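Local coordinates for protein MmoQ Response regulator (Methylococcus capsulatus, PDB 3LJX) that is the HDOD-domain piece of a longer response regulator that probably makes cyclic di-GMP from GTP through its GGDEF domain, at residues D208-Q222 with S244-L256. Sequence-based numbering, arbitrary orientation. Where two conformers were deposited one is given.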
ATOM      1  N   ASP A 208      -5.262   3.360 -18.781  1.00 37.27           N
ATOM      2  CA  ASP A 208      -5.233   2.238 -19.707  1.00 45.70           C
ATOM      3  C   ASP A 208      -3.888   2.179 -20.418  1.00 44.47           C
ATOM      4  O   ASP A 208      -3.351   1.102 -20.679  1.00 47.46           O
ATOM      5  CB  ASP A 208      -6.366   2.376 -20.726  1.00 55.60           C
ATOM      6  CG  ASP A 208      -7.738   2.449 -20.065  1.00 64.33           C
ATOM      7  OD1 ASP A 208      -8.313   1.379 -19.777  1.00 61.07           O
ATOM      8  OD2 ASP A 208      -8.231   3.578 -19.823  1.00 71.02           O
ATOM      9  N   GLU A 209      -3.336   3.351 -20.700  1.00 39.51           N
ATOM     10  CA  GLU A 209      -2.132   3.461 -21.503  1.00 35.90           C
ATOM     11  C   GLU A 209      -1.284   4.603 -20.947  1.00 34.65           C
ATOM     12  O   GLU A 209      -1.797   5.699 -20.690  1.00 31.85           O
ATOM     13  CB  GLU A 209      -2.538   3.710 -22.958  1.00 34.17           C
ATOM     14  CG  GLU A 209      -1.441   4.160 -23.893  1.00 44.48           C
ATOM     15  CD  GLU A 209      -1.932   4.271 -25.342  1.00 49.76           C
ATOM     16  OE1 GLU A 209      -3.134   4.021 -25.577  1.00 52.13           O
ATOM     17  OE2 GLU A 209      -1.126   4.601 -26.242  1.00 46.94           O
ATOM     18  N   ILE A 210       0.005   4.344 -20.743  1.00 32.15           N
ATOM     19  CA  ILE A 210       0.878   5.327 -20.095  1.00 31.56           C
ATOM     20  C   ILE A 210       1.956   5.822 -21.046  1.00 33.30           C
ATOM     21  O   ILE A 210       3.019   5.209 -21.151  1.00 30.56           O
ATOM     22  CB  ILE A 210       1.555   4.736 -18.853  1.00 31.06           C
ATOM     23  CG1 ILE A 210       0.506   4.119 -17.923  1.00 31.85           C
ATOM     24  CG2 ILE A 210       2.367   5.805 -18.121  1.00 28.95           C
ATOM     25  CD1 ILE A 210       1.049   3.004 -17.066  1.00 28.01           C
ATOM     26  N   ARG A 211       1.680   6.932 -21.729  1.00 30.86           N
ATOM     27  CA  ARG A 211       2.570   7.448 -22.760  1.00 29.94           C
ATOM     28  C   ARG A 211       3.591   8.420 -22.189  1.00 34.41           C
ATOM     29  O   ARG A 211       4.669   8.628 -22.765  1.00 38.01           O
ATOM     30  CB  ARG A 211       1.752   8.172 -23.813  1.00 31.06           C
ATOM     31  CG  ARG A 211       0.667   7.335 -24.436  1.00 34.38           C
ATOM     32  CD  ARG A 211      -0.019   8.113 -25.534  1.00 39.47           C
ATOM     33  NE  ARG A 211      -1.241   7.451 -25.970  1.00 49.44           N
ATOM     34  CZ  ARG A 211      -2.155   8.024 -26.746  1.00 57.03           C
ATOM     35  NH1 ARG A 211      -1.980   9.274 -27.158  1.00 63.76           N
ATOM     36  NH2 ARG A 211      -3.242   7.354 -27.109  1.00 53.96           N
ATOM     37  N   ASP A 212       3.230   9.016 -21.058  1.00 33.48           N
ATOM     38  CA  ASP A 212       4.008  10.074 -20.415  1.00 33.54           C
ATOM     39  C   ASP A 212       5.500   9.807 -20.352  1.00 35.53           C
ATOM     40  O   ASP A 212       5.947   8.704 -20.025  1.00 36.08           O
ATOM     41  CB  ASP A 212       3.487  10.300 -19.000  1.00 35.71           C
ATOM     42  CG  ASP A 212       1.987  10.489 -18.961  1.00 44.78           C
ATOM     43  OD1 ASP A 212       1.258   9.563 -19.386  1.00 48.78           O
ATOM     44  OD2 ASP A 212       1.537  11.564 -18.502  1.00 50.50           O
ATOM     45  N   GLU A 213       6.276  10.836 -20.653  1.00 39.30           N
ATOM     46  CA  GLU A 213       7.719  10.728 -20.541  1.00 45.05           C
ATOM     47  C   GLU A 213       8.190  11.111 -19.140  1.00 38.70           C
ATOM     48  O   GLU A 213       7.377  11.377 -18.250  1.00 44.94           O
ATOM     49  CB  GLU A 213       8.394  11.576 -21.612  1.00 56.38           C
ATOM     50  CG  GLU A 213       8.541  10.840 -22.929  1.00 69.41           C
ATOM     51  CD  GLU A 213       8.252  11.721 -24.122  1.00 78.48           C
ATOM     52  OE1 GLU A 213       7.564  11.244 -25.053  1.00 80.36           O
ATOM     53  OE2 GLU A 213       8.709  12.888 -24.126  1.00 80.33           O
ATOM     54  N   GLY A 214       9.501  11.093 -18.938  1.00 31.48           N
ATOM     55  CA  GLY A 214      10.081  11.479 -17.666  1.00 29.47           C
ATOM     56  C   GLY A 214      10.037  10.393 -16.611  1.00 30.30           C
ATOM     57  O   GLY A 214       9.418   9.335 -16.800  1.00 27.60           O
ATOM     58  N   ARG A 215      10.689  10.673 -15.487  1.00 28.24           N
ATOM     59  CA  ARG A 215      10.799   9.723 -14.390  1.00 22.23           C
ATOM     60  C   ARG A 215       9.415   9.362 -13.871  1.00 20.82           C
ATOM     61  O   ARG A 215       9.171   8.221 -13.491  1.00 20.46           O
ATOM     62  CB  ARG A 215      11.668  10.292 -13.258  1.00 17.01           C
ATOM     63  CG  ARG A 215      11.953   9.301 -12.137  1.00 20.04           C
ATOM     64  CD  ARG A 215      12.861   9.915 -11.073  1.00 25.83           C
ATOM     65  NE  ARG A 215      14.093  10.449 -11.657  1.00 23.92           N
ATOM     66  CZ  ARG A 215      15.294   9.924 -11.468  1.00 24.55           C
ATOM     67  NH1 ARG A 215      15.441   8.849 -10.697  1.00 20.50           N
ATOM     68  NH2 ARG A 215      16.348  10.476 -12.049  1.00 25.61           N
ATOM     69  N   THR A 216       8.505  10.329 -13.866  1.00 22.89           N
ATOM     70  CA  THR A 216       7.156  10.068 -13.379  1.00 29.19           C
ATOM     71  C   THR A 216       6.468   9.017 -14.246  1.00 30.05           C
ATOM     72  O   THR A 216       5.817   8.107 -13.725  1.00 27.34           O
ATOM     73  CB  THR A 216       6.293  11.338 -13.338  1.00 32.42           C
ATOM     74  OG1 THR A 216       6.982  12.360 -12.605  1.00 37.45           O
ATOM     75  CG2 THR A 216       4.992  11.041 -12.643  1.00 27.88           C
ATOM     76  N   GLY A 217       6.639   9.139 -15.563  1.00 25.98           N
ATOM     77  CA  GLY A 217       6.079   8.190 -16.510  1.00 24.72           C
ATOM     78  C   GLY A 217       6.715   6.822 -16.350  1.00 26.52           C
ATOM     79  O   GLY A 217       6.035   5.794 -16.403  1.00 24.14           O
ATOM     80  N   ARG A 218       8.024   6.800 -16.121  1.00 26.41           N
ATOM     81  CA  ARG A 218       8.728   5.525 -16.027  1.00 27.32           C
ATOM     82  C   ARG A 218       8.342   4.797 -14.744  1.00 28.57           C
ATOM     83  O   ARG A 218       8.092   3.582 -14.746  1.00 26.57           O
ATOM     84  CB  ARG A 218      10.238   5.716 -16.111  1.00 26.30           C
ATOM     85  CG  ARG A 218      11.001   4.419 -16.296  1.00 35.90           C
ATOM     86  CD  ARG A 218      12.487   4.680 -16.330  1.00 49.83           C
ATOM     87  NE  ARG A 218      12.999   4.624 -17.687  1.00 66.62           N
ATOM     88  CZ  ARG A 218      13.712   3.608 -18.159  1.00 82.44           C
ATOM     89  NH1 ARG A 218      14.005   2.584 -17.365  1.00 85.75           N
ATOM     90  NH2 ARG A 218      14.138   3.620 -19.417  1.00 88.37           N
ATOM     91  N   PHE A 219       8.262   5.541 -13.651  1.00 22.96           N
ATOM     92  CA  PHE A 219       7.851   4.945 -12.392  1.00 24.93           C
ATOM     93  C   PHE A 219       6.396   4.472 -12.515  1.00 23.79           C
ATOM     94  O   PHE A 219       6.057   3.379 -12.059  1.00 21.24           O
ATOM     95  CB  PHE A 219       8.037   5.948 -11.248  1.00 27.39           C
ATOM     96  CG  PHE A 219       7.801   5.375  -9.880  1.00 26.04           C
ATOM     97  CD1 PHE A 219       8.140   4.070  -9.589  1.00 24.78           C
ATOM     98  CD2 PHE A 219       7.268   6.167  -8.870  1.00 30.05           C
ATOM     99  CE1 PHE A 219       7.924   3.545  -8.317  1.00 25.90           C
ATOM    100  CE2 PHE A 219       7.054   5.653  -7.597  1.00 31.36           C
ATOM    101  CZ  PHE A 219       7.388   4.336  -7.321  1.00 30.05           C
ATOM    102  N   ALA A 220       5.547   5.272 -13.161  1.00 18.64           N
ATOM    103  CA  ALA A 220       4.165   4.859 -13.382  1.00 23.13           C
ATOM    104  C   ALA A 220       4.103   3.516 -14.131  1.00 23.82           C
ATOM    105  O   ALA A 220       3.347   2.615 -13.758  1.00 23.42           O
ATOM    106  CB  ALA A 220       3.372   5.947 -14.135  1.00 19.36           C
ATOM    107  N   ARG A 221       4.895   3.377 -15.187  1.00 18.20           N
ATOM    108  CA  ARG A 221       4.900   2.124 -15.942  1.00 19.93           C
ATOM    109  C   ARG A 221       5.405   0.972 -15.065  1.00 25.36           C
ATOM    110  O   ARG A 221       4.947  -0.163 -15.200  1.00 27.52           O
ATOM    111  CB  ARG A 221       5.723   2.245 -17.223  1.00 19.48           C
ATOM    112  CG  ARG A 221       4.994   2.998 -18.348  1.00 23.63           C
ATOM    113  CD  ARG A 221       5.807   3.061 -19.655  1.00 24.08           C
ATOM    114  NE  ARG A 221       6.871   4.059 -19.573  1.00 27.21           N
ATOM    115  CZ  ARG A 221       6.675   5.362 -19.752  1.00 27.49           C
ATOM    116  NH1 ARG A 221       5.455   5.824 -20.027  1.00 21.66           N
ATOM    117  NH2 ARG A 221       7.690   6.209 -19.646  1.00 28.66           N
ATOM    118  N   GLN A 222       6.308   1.268 -14.133  1.00 24.31           N
ATOM    119  CA  GLN A 222       6.803   0.234 -13.221  1.00 24.56           C
ATOM    120  C   GLN A 222       5.735  -0.203 -12.236  1.00 23.78           C
ATOM    121  O   GLN A 222       5.618  -1.397 -11.907  1.00 29.72           O
ATOM    122  CB  GLN A 222       8.035   0.710 -12.473  1.00 24.31           C
ATOM    123  CG  GLN A 222       9.283   0.901 -13.359  1.00 21.48           C
ATOM    124  CD  GLN A 222      10.398   1.627 -12.603  1.00 22.39           C
ATOM    125  OE1 GLN A 222      10.129   2.514 -11.772  1.00 21.21           O
ATOM    126  NE2 GLN A 222      11.649   1.255 -12.883  1.00 20.47           N
ATOM    127  N   SER A 244      -0.779  -8.442 -21.713  1.00 38.39           N
ATOM    128  CA  SER A 244      -1.149  -7.866 -23.003  1.00 35.58           C
ATOM    129  C   SER A 244       0.080  -7.289 -23.711  1.00 31.87           C
ATOM    130  O   SER A 244       1.084  -6.969 -23.066  1.00 35.25           O
ATOM    131  CB  SER A 244      -2.187  -6.762 -22.789  1.00 34.84           C
ATOM    132  OG  SER A 244      -1.596  -5.611 -22.192  1.00 36.70           O
ATOM    133  N   PRO A 245       0.005  -7.153 -25.040  1.00 33.07           N
ATOM    134  CA  PRO A 245       1.085  -6.530 -25.829  1.00 29.58           C
ATOM    135  C   PRO A 245       1.448  -5.139 -25.303  1.00 33.97           C
ATOM    136  O   PRO A 245       2.638  -4.794 -25.236  1.00 33.76           O
ATOM    137  CB  PRO A 245       0.482  -6.421 -27.232  1.00 31.05           C
ATOM    138  CG  PRO A 245      -0.543  -7.527 -27.289  1.00 32.64           C
ATOM    139  CD  PRO A 245      -1.103  -7.640 -25.884  1.00 33.85           C
ATOM    140  N   LEU A 246       0.440  -4.357 -24.917  1.00 35.18           N
ATOM    141  CA  LEU A 246       0.680  -3.023 -24.371  1.00 31.05           C
ATOM    142  C   LEU A 246       1.574  -3.098 -23.139  1.00 31.67           C
ATOM    143  O   LEU A 246       2.601  -2.410 -23.059  1.00 31.49           O
ATOM    144  CB  LEU A 246      -0.630  -2.339 -23.994  1.00 33.44           C
ATOM    145  CG  LEU A 246      -0.690  -0.811 -24.149  1.00 33.69           C
ATOM    146  CD1 LEU A 246      -1.659  -0.232 -23.152  1.00 24.90           C
ATOM    147  CD2 LEU A 246       0.676  -0.105 -24.057  1.00 28.03           C
ATOM    148  N   LEU A 247       1.188  -3.923 -22.170  1.00 30.88           N
ATOM    149  CA  LEU A 247       1.978  -4.037 -20.945  1.00 30.37           C
ATOM    150  C   LEU A 247       3.396  -4.531 -21.260  1.00 28.65           C
ATOM    151  O   LEU A 247       4.363  -4.032 -20.690  1.00 23.36           O
ATOM    152  CB  LEU A 247       1.304  -4.949 -19.916  1.00 28.04           C
ATOM    153  CG  LEU A 247       0.434  -4.288 -18.853  1.00 33.55           C
ATOM    154  CD1 LEU A 247       1.247  -3.246 -18.095  1.00 34.61           C
ATOM    155  CD2 LEU A 247      -0.810  -3.669 -19.456  1.00 33.44           C
ATOM    156  N   ARG A 248       3.525  -5.494 -22.174  1.00 23.12           N
ATOM    157  CA  ARG A 248       4.859  -5.990 -22.512  1.00 27.59           C
ATOM    158  C   ARG A 248       5.663  -4.868 -23.127  1.00 27.83           C
ATOM    159  O   ARG A 248       6.851  -4.735 -22.854  1.00 26.47           O
ATOM    160  CB  ARG A 248       4.818  -7.196 -23.457  1.00 31.48           C
ATOM    161  CG  ARG A 248       4.302  -8.478 -22.819  1.00 41.15           C
ATOM    162  CD  ARG A 248       4.545  -9.692 -23.727  1.00 53.01           C
ATOM    163  NE  ARG A 248       3.856  -9.585 -25.019  1.00 62.72           N
ATOM    164  CZ  ARG A 248       4.460  -9.561 -26.211  1.00 66.32           C
ATOM    165  NH1 ARG A 248       5.785  -9.637 -26.299  1.00 71.31           N
ATOM    166  NH2 ARG A 248       3.735  -9.461 -27.323  1.00 61.08           N
ATOM    167  N   ALA A 249       5.012  -4.048 -23.949  1.00 26.78           N
ATOM    168  CA  ALA A 249       5.710  -2.931 -24.578  1.00 27.25           C
ATOM    169  C   ALA A 249       6.136  -1.907 -23.521  1.00 27.93           C
ATOM    170  O   ALA A 249       7.230  -1.326 -23.595  1.00 19.81           O
ATOM    171  CB  ALA A 249       4.845  -2.282 -25.676  1.00 23.41           C
ATOM    172  N   GLU A 250       5.279  -1.696 -22.529  1.00 22.69           N
ATOM    173  CA  GLU A 250       5.609  -0.759 -21.462  1.00 24.60           C
ATOM    174  C   GLU A 250       6.714  -1.369 -20.591  1.00 27.84           C
ATOM    175  O   GLU A 250       7.658  -0.685 -20.204  1.00 29.83           O
ATOM    176  CB  GLU A 250       4.354  -0.384 -20.650  1.00 23.68           C
ATOM    177  CG  GLU A 250       3.335   0.446 -21.461  1.00 26.99           C
ATOM    178  CD  GLU A 250       2.036   0.723 -20.713  1.00 33.03           C
ATOM    179  OE1 GLU A 250       1.721   0.010 -19.737  1.00 35.75           O
ATOM    180  OE2 GLU A 250       1.319   1.661 -21.104  1.00 32.28           O
ATOM    181  N   ALA A 251       6.602  -2.668 -20.319  1.00 24.40           N
ATOM    182  CA  ALA A 251       7.663  -3.413 -19.652  1.00 25.89           C
ATOM    183  C   ALA A 251       8.992  -3.209 -20.365  1.00 34.40           C
ATOM    184  O   ALA A 251       9.980  -2.819 -19.744  1.00 39.09           O
ATOM    185  CB  ALA A 251       7.319  -4.896 -19.593  1.00 22.82           C
ATOM    186  N   ARG A 252       9.020  -3.466 -21.672  1.00 34.81           N
ATOM    187  CA  ARG A 252      10.251  -3.282 -22.434  1.00 39.42           C
ATOM    188  C   ARG A 252      10.749  -1.847 -22.282  1.00 37.33           C
ATOM    189  O   ARG A 252      11.947  -1.599 -22.220  1.00 33.84           O
ATOM    190  CB  ARG A 252      10.058  -3.609 -23.928  1.00 41.89           C
ATOM    191  CG  ARG A 252       9.432  -4.967 -24.219  1.00 52.77           C
ATOM    192  CD  ARG A 252      10.450  -6.097 -24.390  1.00 62.81           C
ATOM    193  NE  ARG A 252       9.795  -7.332 -24.834  1.00 73.81           N
ATOM    194  CZ  ARG A 252       9.852  -7.824 -26.076  1.00 81.43           C
ATOM    195  NH1 ARG A 252      10.560  -7.205 -27.023  1.00 80.31           N
ATOM    196  NH2 ARG A 252       9.208  -8.951 -26.368  1.00 82.54           N
ATOM    197  N   ARG A 253       9.825  -0.897 -22.222  1.00 43.68           N
ATOM    198  CA  ARG A 253      10.203   0.517 -22.211  1.00 43.70           C
ATOM    199  C   ARG A 253      10.861   0.971 -20.886  1.00 47.58           C
ATOM    200  O   ARG A 253      11.691   1.893 -20.897  1.00 45.86           O
ATOM    201  CB  ARG A 253       9.015   1.401 -22.624  1.00 35.01           C
ATOM    202  CG  ARG A 253       9.368   2.837 -22.919  1.00 30.93           C
ATOM    203  CD  ARG A 253       8.119   3.623 -23.219  1.00 32.57           C
ATOM    204  NE  ARG A 253       8.316   5.063 -23.092  1.00 36.42           N
ATOM    205  CZ  ARG A 253       7.319   5.941 -23.122  1.00 42.91           C
ATOM    206  NH1 ARG A 253       6.066   5.516 -23.265  1.00 41.62           N
ATOM    207  NH2 ARG A 253       7.566   7.239 -23.002  1.00 46.10           N
ATOM    208  N   CYS A 254      10.518   0.326 -19.764  1.00 50.60           N
ATOM    209  CA  CYS A 254      11.313   0.492 -18.534  1.00 57.39           C
ATOM    210  C   CYS A 254      12.599  -0.339 -18.587  1.00 64.96           C
ATOM    211  O   CYS A 254      13.525  -0.092 -17.811  1.00 70.84           O
ATOM    212  CB  CYS A 254      10.582   0.085 -17.246  1.00 56.21           C
ATOM    213  SG  CYS A 254       8.805  -0.096 -17.231  1.00 47.56           S
ATOM    214  N   GLY A 255      12.633  -1.335 -19.473  1.00 62.04           N
ATOM    215  CA  GLY A 255      13.764  -2.244 -19.591  1.00 63.68           C
ATOM    216  C   GLY A 255      13.626  -3.427 -18.648  1.00 68.62           C
ATOM    217  O   GLY A 255      13.895  -3.290 -17.455  1.00 76.12           O
ATOM    218  N   LEU A 256      13.228  -4.590 -19.160  1.00 66.05           N
ATOM    219  CA  LEU A 256      12.994  -5.716 -18.268  0.50 66.16           C
ATOM    220  C   LEU A 256      13.634  -7.049 -18.661  1.00 73.56           C
ATOM    221  O   LEU A 256      13.648  -7.462 -19.831  1.00 78.94           O
ATOM    222  CB  LEU A 256      11.502  -5.890 -17.968  0.50 59.27           C
ATOM    223  CG  LEU A 256      11.216  -5.775 -16.470  0.50 44.01           C
ATOM    224  CD1 LEU A 256      11.578  -4.395 -15.991  0.50 32.95           C
ATOM    225  CD2 LEU A 256       9.775  -6.082 -16.163  0.50 43.33           C
TER
HETATM  226  O   HOH W   1      10.233   4.595 -19.519  1.00 21.36           O
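Arg221, on the helix that starts near Gly214, lies with its guanidinium flat on that of Arg253 from helix 245-254, an arginine-arginine stack at the edge of this all-helical HDOD-family fold. The two helix segments cross at -128° with axes 9.4 Å apart, and the 208-213 loop passes over their junction. The guanidinium centres are 3.5 Å apart and the planes only 11° off parallel; the carbonyl O of Gly217 lies over the other face of Arg221. Carbonyl oxygens probably offset the two like charges. Arg221 NH1 and NH2 grip Asp212 O end-on, the oxygen lying in the guanidinium plane, NH1 at 2.9 Å, and NH1 also bonds to Ile210 O from above that carbonyl's plane. A bend at chi3 (-77°) turns the Arg221 head to the loop carbonyls, while its CD rests on Glu250 CB where the two side chains cross at about a right angle. With an alanine here, Asp212 O would probably lose these two donors, Ile210 O its bond from NH1, and Arg253 the flat surface it stacks on, leaving the loop freer to move. Beside the stack the buried part is well packed: Cys254 SG sits against Arg221 CB (3.9 Å) and Gln222 CG; the Gln222 amide itself turns to Thr129. Buried Glu250 reaches to the loop, its OE2 taking the backbone N-H of Ile210 at 3.0 Å nearly along the C-O axis. The solvent side is looser: Leu246 CD1 brushes Glu209 CB, and Glu213 OE1 stops 4.5 Å short of Arg253 NH2. At the C-terminal end of helix 245-254, Arg218 NH1 makes a weak hydrogen bond to Cys254 O. Arg253, extended from CG to NE, donates from NH2 to Arg211 O at 3.2 Å, the oxygen lying in the guanidinium plane.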